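Local coordinates for protein dihydroorotase (Saccharomyces cerevisiae S288C, PDB 6L0A) that catalyses the reversible, zinc-dependent interconversion of N-carbamoyl-L-aspartate and dihydroorotate, the third step of de novo pyrimidine synthesis, at residues L25-I30 against T68-S73; V35-I40 against Y312-S317. One frame throughout, in Å; residues are numbered along the deposited sequence.

How the contacts relate
Contact 1 and contact 2 share one parallel sheet, in which strand 37-40 runs between strands 11-15 and 69-71. Their centres lie 11 Å apart, and they are joined directly: Leu71 O sits 2.8 Å from Ile40 N, a probable hydrogen bond between neighbouring strands, and Ser73 OG is 2.8 Å from Ile40 O. Contact 1 joins helix 20-32 to strand 69-71; contact 2 joins strand 37-40 to the end of helix 300-312. Neither reaches the metal centre. The side chain of Tyr39 is about 9 Å from a bound zinc ion and about 11 Å from the bound malate; those of Ile30 and Thr27 lie about 13 Å from zinc and malate respectively.

Contact 1: residues L25-I30 against T68-S73; sequences LVTPKI and TTFLMS
Thr27 and Ile30 point methyl groups from helix 20-32 at Phe70 on strand 69-71, in the helix-over-strand layer of a metal-dependent hydrolase with the TIM-barrel type of fold. Helix 20-32 connects the parallel neighbours 11-15 and 37-40, a beta-alpha-beta unit, and the contacts of Ile30 with both Ala38 and Phe70 are the evidence that it lies over the sheet. The two helical side chains approach the phenyl ring differently. Ile30 CD1 lies at the ring edge, close to its plane, 3.9 Å from Phe70 CE1. Thr27 CG2 comes in obliquely and ends 3.7 Å from Phe70 CZ. That methyl is anti to the backbone N of Thr27, which leaves OG1 anti to the carbonyl carbon (chi1 -59°) and hydrogen-bonded to Cys23 O one turn earlier; the hydroxyl is thus occupied within the helix while the methyl faces the ring.

From just before the strand, in its own segment, Phe70 receives a third methyl, Thr68 CG2, 3.6 Å above one face and displaced toward the rim. The same methyl meets Ile30 CG2 at 4.0 Å, the two side chains roughly perpendicular, and it therefore touches both the ring and the isoleucine. Leu61 and Gln62 of helix 51-64 also pack against Phe70, placing the ring between two helices and the sheet.

No direct hydrogen bond joins the segments; 143 Å² of surface is buried between them, mostly hydrocarbon at the points of closest approach. The polar link is a water. It donates to Thr27 O at 2.8 Å and only weakly to Pro28 O, and also hydrogen-bonds Thr68 OG1 at 2.8 Å.

Contact 2: residues V35-I40 against Y312-S317; sequences VSIAYI and YEVKDS
Strand 37-40 passes the loop after helix 300-312 with its backbone well separated, Ile37 CA being 9.1 Å from Val314 CA and Tyr39 CA 9.6 Å from Tyr312 CA, so that side chains alone bridge the gap. The contact joins the middle strand of parallel sheet 11-15/37-40/69-71 to the C-terminal end of that helix, consistent with the TIM-barrel type of fold. The helix ends in a Schellman motif with Glu313, at positive phi (51°), as its C-prime residue; Tyr312 and Val314, before and after it, both direct their side chains at the strand.

The two tyrosines carry most of the contact. Tyr39 holds CG anti to its backbone N (chi1 -175°), which sends the ring toward Tyr312. The Tyr312 OH lies over one face of it, 3.4 Å above the plane and offset toward the rim, and is 3.5 Å from Tyr39 CE2. Over the same face, Tyr312 CE2 comes 3.9 Å from Tyr39 CE1, toward the opposite edge from the hydroxyl. The pair is oblique, with centroids 5.0 Å apart and planes at 48°. Farther along, Ile37 CD1 and Val314 CG1 meet at 4.2 Å, the two chains lying antiparallel alongside each other.

Both hydroxyls are hydrogen-bonded to one amide: Tyr39 OH to Asn135 OD1, Tyr312 OH to Asn135 ND2. A leucine in place of Tyr39 would probably leave Asn135 OD1 without this mate and take the aromatic face from beneath the Tyr312 hydroxyl, giving that phenol more room to shift.

No hydrogen bond crosses between the segments. The chemistry implies that their direct contact rests on dispersion and ring packing, while the two phenol oxygens, in buried residues, are satisfied through the shared asparagine of strand 133-136, which probably helps to set the positions of both phenol ends.

Contact 1: residues L25-I30 against T68-S73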
loop_
_atom_site.group_PDB
_atom_site.type_symbol
_atom_site.label_atom_id
_atom_site.label_comp_id
_atom_site.label_asym_id
_atom_site.label_seq_id
_atom_site.Cartn_x
_atom_site.Cartn_y
_atom_site.Cartn_z
ATOM N N LEU C 25 -29.366 -2.195 0.564
ATOM C CA LEU C 25 -28.794 -1.950 -0.753
ATOM C C LEU C 25 -28.140 -3.207 -1.309
ATOM O O LEU C 25 -28.355 -3.568 -2.467
ATOM C CB LEU C 25 -27.783 -0.802 -0.667
ATOM C CG LEU C 25 -26.932 -0.428 -1.881
ATOM C CD1 LEU C 25 -27.774 -0.179 -3.126
ATOM C CD2 LEU C 25 -26.103 0.804 -1.546
ATOM N N VAL C 26 -27.360 -3.901 -0.486
ATOM C CA VAL C 26 -26.404 -4.873 -1.001
ATOM C C VAL C 26 -26.977 -6.282 -1.097
ATOM O O VAL C 26 -26.605 -7.029 -2.000
ATOM C CB VAL C 26 -25.144 -4.840 -0.121
ATOM C CG1 VAL C 26 -24.257 -6.046 -0.389
ATOM C CG2 VAL C 26 -24.391 -3.538 -0.383
ATOM N N THR C 27 -27.861 -6.663 -0.185
ATOM C CA THR C 27 -28.356 -8.038 -0.179
ATOM C C THR C 27 -29.038 -8.433 -1.482
ATOM O O THR C 27 -28.782 -9.552 -1.961
ATOM C CB THR C 27 -29.284 -8.253 1.025
ATOM O OG1 THR C 27 -28.565 -7.979 2.230
ATOM C CG2 THR C 27 -29.787 -9.706 1.065
ATOM N N PRO C 28 -29.856 -7.590 -2.123
ATOM C CA PRO C 28 -30.371 -7.957 -3.455
ATOM C C PRO C 28 -29.286 -8.113 -4.505
ATOM O O PRO C 28 -29.505 -8.825 -5.495
ATOM C CB PRO C 28 -31.326 -6.802 -3.799
ATOM C CG PRO C 28 -31.696 -6.192 -2.489
ATOM C CD PRO C 28 -30.436 -6.321 -1.647
ATOM N N LYS C 29 -28.123 -7.471 -4.332
ATOM C CA LYS C 29 -27.061 -7.572 -5.326
ATOM C C LYS C 29 -26.390 -8.938 -5.351
ATOM O O LYS C 29 -25.660 -9.230 -6.306
ATOM C CB LYS C 29 -26.001 -6.488 -5.084
ATOM C CG LYS C 29 -26.581 -5.091 -4.907
ATOM C CD LYS C 29 -27.174 -4.608 -6.228
ATOM C CE LYS C 29 -27.536 -3.131 -6.164
ATOM N NZ LYS C 29 -28.661 -2.906 -5.221
ATOM N N ILE C 30 -26.588 -9.773 -4.324
ATOM C CA ILE C 30 -26.089 -11.140 -4.399
ATOM C C ILE C 30 -26.662 -11.826 -5.631
ATOM O O ILE C 30 -25.924 -12.313 -6.497
ATOM C CB ILE C 30 -26.419 -11.908 -3.105
ATOM C CG1 ILE C 30 -25.775 -11.209 -1.893
ATOM C CG2 ILE C 30 -25.957 -13.351 -3.218
ATOM C CD1 ILE C 30 -26.276 -11.691 -0.522
ATOM N N THR C 68 -32.519 -16.030 -2.500
ATOM C CA THR C 68 -31.124 -16.283 -2.158
ATOM C C THR C 68 -31.037 -17.265 -0.994
ATOM O O THR C 68 -31.791 -17.164 -0.025
ATOM C CB THR C 68 -30.434 -14.968 -1.801
ATOM O OG1 THR C 68 -30.485 -14.110 -2.945
ATOM C CG2 THR C 68 -28.987 -15.192 -1.410
ATOM N N THR C 69 -30.133 -18.228 -1.111
ATOM C CA THR C 69 -29.915 -19.226 -0.069
ATOM C C THR C 69 -28.813 -18.731 0.857
ATOM O O THR C 69 -27.691 -18.498 0.406
ATOM C CB THR C 69 -29.534 -20.560 -0.697
ATOM O OG1 THR C 69 -30.649 -21.033 -1.476
ATOM C CG2 THR C 69 -29.155 -21.582 0.377
ATOM N N PHE C 70 -29.132 -18.576 2.141
ATOM C CA PHE C 70 -28.237 -17.947 3.110
ATOM C C PHE C 70 -27.690 -19.003 4.061
ATOM O O PHE C 70 -28.462 -19.673 4.750
ATOM C CB PHE C 70 -28.969 -16.867 3.900
ATOM C CG PHE C 70 -29.280 -15.648 3.098
ATOM C CD1 PHE C 70 -28.261 -14.805 2.686
ATOM C CD2 PHE C 70 -30.586 -15.352 2.730
ATOM C CE1 PHE C 70 -28.528 -13.678 1.932
ATOM C CE2 PHE C 70 -30.869 -14.223 1.961
ATOM C CZ PHE C 70 -29.841 -13.382 1.564
ATOM N N LEU C 71 -26.367 -19.143 4.095
ATOM C CA LEU C 71 -25.672 -19.968 5.077
ATOM C C LEU C 71 -24.991 -19.030 6.066
ATOM O O LEU C 71 -24.311 -18.091 5.649
ATOM C CB LEU C 71 -24.647 -20.871 4.406
ATOM C CG LEU C 71 -25.132 -21.729 3.233
ATOM C CD1 LEU C 71 -23.955 -22.487 2.609
ATOM C CD2 LEU C 71 -26.252 -22.682 3.676
ATOM N N MET C 72 -25.175 -19.280 7.356
ATOM C CA MET C 72 -24.860 -18.302 8.390
ATOM C C MET C 72 -23.668 -18.758 9.224
ATOM O O MET C 72 -23.313 -19.940 9.234
ATOM C CB MET C 72 -26.069 -18.070 9.296
ATOM C CG MET C 72 -27.364 -17.732 8.540
ATOM S SD MET C 72 -27.275 -16.215 7.546
ATOM C CE MET C 72 -27.055 -14.962 8.812
ATOM N N SER C 73 -23.062 -17.811 9.943
ATOM C CA SER C 73 -21.902 -18.122 10.764
ATOM C C SER C 73 -21.945 -17.367 12.089
ATOM O O SER C 73 -22.608 -16.336 12.240
ATOM C CB SER C 73 -20.584 -17.766 10.052
ATOM O OG SER C 73 -20.561 -16.374 9.753
HETATM O O HOH W 1 -29.976 -11.417 -3.604
#

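Contact 2: residues V35-I40 against Y312-S317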
loop_
_atom_site.group_PDB
_atom_site.type_symbol
_atom_site.label_atom_id
_atom_site.label_comp_id
_atom_site.label_asym_id
_atom_site.label_seq_id
_atom_site.Cartn_x
_atom_site.Cartn_y
_atom_site.Cartn_z
ATOM N N VAL C 35 -25.236 -14.922 -8.023
ATOM C CA VAL C 35 -24.941 -15.835 -6.918
ATOM C C VAL C 35 -26.249 -16.335 -6.321
ATOM O O VAL C 35 -27.102 -15.536 -5.915
ATOM C CB VAL C 35 -24.083 -15.141 -5.841
ATOM C CG1 VAL C 35 -24.010 -15.989 -4.585
ATOM C CG2 VAL C 35 -22.692 -14.835 -6.400
ATOM N N SER C 36 -26.389 -17.658 -6.238
ATOM C CA SER C 36 -27.572 -18.288 -5.662
ATOM C C SER C 36 -27.435 -18.531 -4.164
ATOM O O SER C 36 -28.402 -18.340 -3.417
ATOM C CB SER C 36 -27.846 -19.620 -6.372
ATOM O OG SER C 36 -28.857 -20.342 -5.687
ATOM N N ILE C 37 -26.238 -18.926 -3.725
ATOM C CA ILE C 37 -25.954 -19.345 -2.356
ATOM C C ILE C 37 -24.870 -18.424 -1.799
ATOM O O ILE C 37 -23.831 -18.246 -2.438
ATOM C CB ILE C 37 -25.477 -20.807 -2.304
ATOM C CG1 ILE C 37 -26.530 -21.757 -2.883
ATOM C CG2 ILE C 37 -25.119 -21.210 -0.873
ATOM C CD1 ILE C 37 -25.923 -23.028 -3.472
ATOM N N ALA C 38 -25.106 -17.863 -0.613
ATOM C CA ALA C 38 -24.168 -16.941 0.030
ATOM C C ALA C 38 -23.855 -17.400 1.451
ATOM O O ALA C 38 -24.770 -17.689 2.226
ATOM C CB ALA C 38 -24.744 -15.521 0.072
ATOM N N TYR C 39 -22.569 -17.437 1.801
ATOM C CA TYR C 39 -22.145 -17.680 3.175
ATOM C C TYR C 39 -21.868 -16.330 3.825
ATOM O O TYR C 39 -20.954 -15.617 3.396
ATOM C CB TYR C 39 -20.903 -18.559 3.214
ATOM C CG TYR C 39 -20.458 -18.974 4.607
ATOM C CD1 TYR C 39 -21.263 -19.766 5.407
ATOM C CD2 TYR C 39 -19.213 -18.596 5.099
ATOM C CE1 TYR C 39 -20.846 -20.171 6.685
ATOM C CE2 TYR C 39 -18.784 -18.989 6.371
ATOM C CZ TYR C 39 -19.613 -19.783 7.153
ATOM O OH TYR C 39 -19.207 -20.200 8.406
ATOM N N ILE C 40 -22.650 -15.989 4.846
ATOM C CA ILE C 40 -22.739 -14.630 5.382
ATOM C C ILE C 40 -21.782 -14.472 6.557
ATOM O O ILE C 40 -21.891 -15.181 7.564
ATOM C CB ILE C 40 -24.176 -14.302 5.818
ATOM C CG1 ILE C 40 -25.127 -14.436 4.627
ATOM C CG2 ILE C 40 -24.266 -12.919 6.459
ATOM C CD1 ILE C 40 -24.889 -13.377 3.518
ATOM N N TYR C 312 -19.404 -27.497 1.502
ATOM C CA TYR C 312 -20.369 -27.129 2.523
ATOM C C TYR C 312 -21.526 -28.118 2.584
ATOM O O TYR C 312 -22.416 -27.959 3.427
ATOM C CB TYR C 312 -20.903 -25.717 2.273
ATOM C CG TYR C 312 -20.010 -24.618 2.826
ATOM C CD1 TYR C 312 -18.956 -24.097 2.076
ATOM C CD2 TYR C 312 -20.219 -24.110 4.104
ATOM C CE1 TYR C 312 -18.135 -23.086 2.600
ATOM C CE2 TYR C 312 -19.421 -23.108 4.626
ATOM C CZ TYR C 312 -18.379 -22.604 3.874
ATOM O OH TYR C 312 -17.587 -21.612 4.416
ATOM N N GLU C 313 -21.516 -29.113 1.697
ATOM C CA GLU C 313 -22.538 -30.160 1.625
ATOM C C GLU C 313 -23.938 -29.555 1.584
ATOM O O GLU C 313 -24.814 -29.877 2.389
ATOM C CB GLU C 313 -22.378 -31.160 2.773
ATOM C CG GLU C 313 -20.995 -31.807 2.744
ATOM C CD GLU C 313 -20.717 -32.738 3.928
ATOM O OE1 GLU C 313 -21.432 -33.749 4.063
ATOM O OE2 GLU C 313 -19.796 -32.438 4.705
ATOM N N VAL C 314 -24.133 -28.651 0.624
ATOM C CA VAL C 314 -25.410 -27.984 0.410
ATOM C C VAL C 314 -26.352 -28.962 -0.276
ATOM O O VAL C 314 -25.995 -29.571 -1.289
ATOM C CB VAL C 314 -25.224 -26.718 -0.439
ATOM C CG1 VAL C 314 -26.539 -25.955 -0.572
ATOM C CG2 VAL C 314 -24.142 -25.817 0.167
ATOM N N LYS C 315 -27.549 -29.113 0.272
ATOM C CA LYS C 315 -28.542 -30.039 -0.253
ATOM C C LYS C 315 -29.646 -29.271 -0.967
ATOM O O LYS C 315 -29.946 -28.121 -0.637
ATOM C CB LYS C 315 -29.149 -30.884 0.874
ATOM C CG LYS C 315 -28.134 -31.561 1.775
ATOM C CD LYS C 315 -27.220 -32.498 0.993
ATOM C CE LYS C 315 -26.282 -33.268 1.922
ATOM N NZ LYS C 315 -25.314 -34.132 1.179
ATOM N N ASP C 316 -30.274 -29.939 -1.943
ATOM C CA ASP C 316 -31.380 -29.322 -2.665
ATOM C C ASP C 316 -32.476 -28.836 -1.721
ATOM O O ASP C 316 -33.161 -27.849 -2.017
ATOM C CB ASP C 316 -31.956 -30.307 -3.683
ATOM C CG ASP C 316 -32.150 -29.685 -5.059
ATOM O OD1 ASP C 316 -32.403 -30.446 -6.017
ATOM O OD2 ASP C 316 -32.047 -28.442 -5.188
ATOM N N SER C 317 -32.647 -29.499 -0.575
ATOM C CA SER C 317 -33.728 -29.134 0.331
ATOM C C SER C 317 -33.471 -27.823 1.066
ATOM O O SER C 317 -34.426 -27.213 1.557
ATOM C CB SER C 317 -33.966 -30.250 1.347
ATOM O OG SER C 317 -32.828 -30.436 2.163
#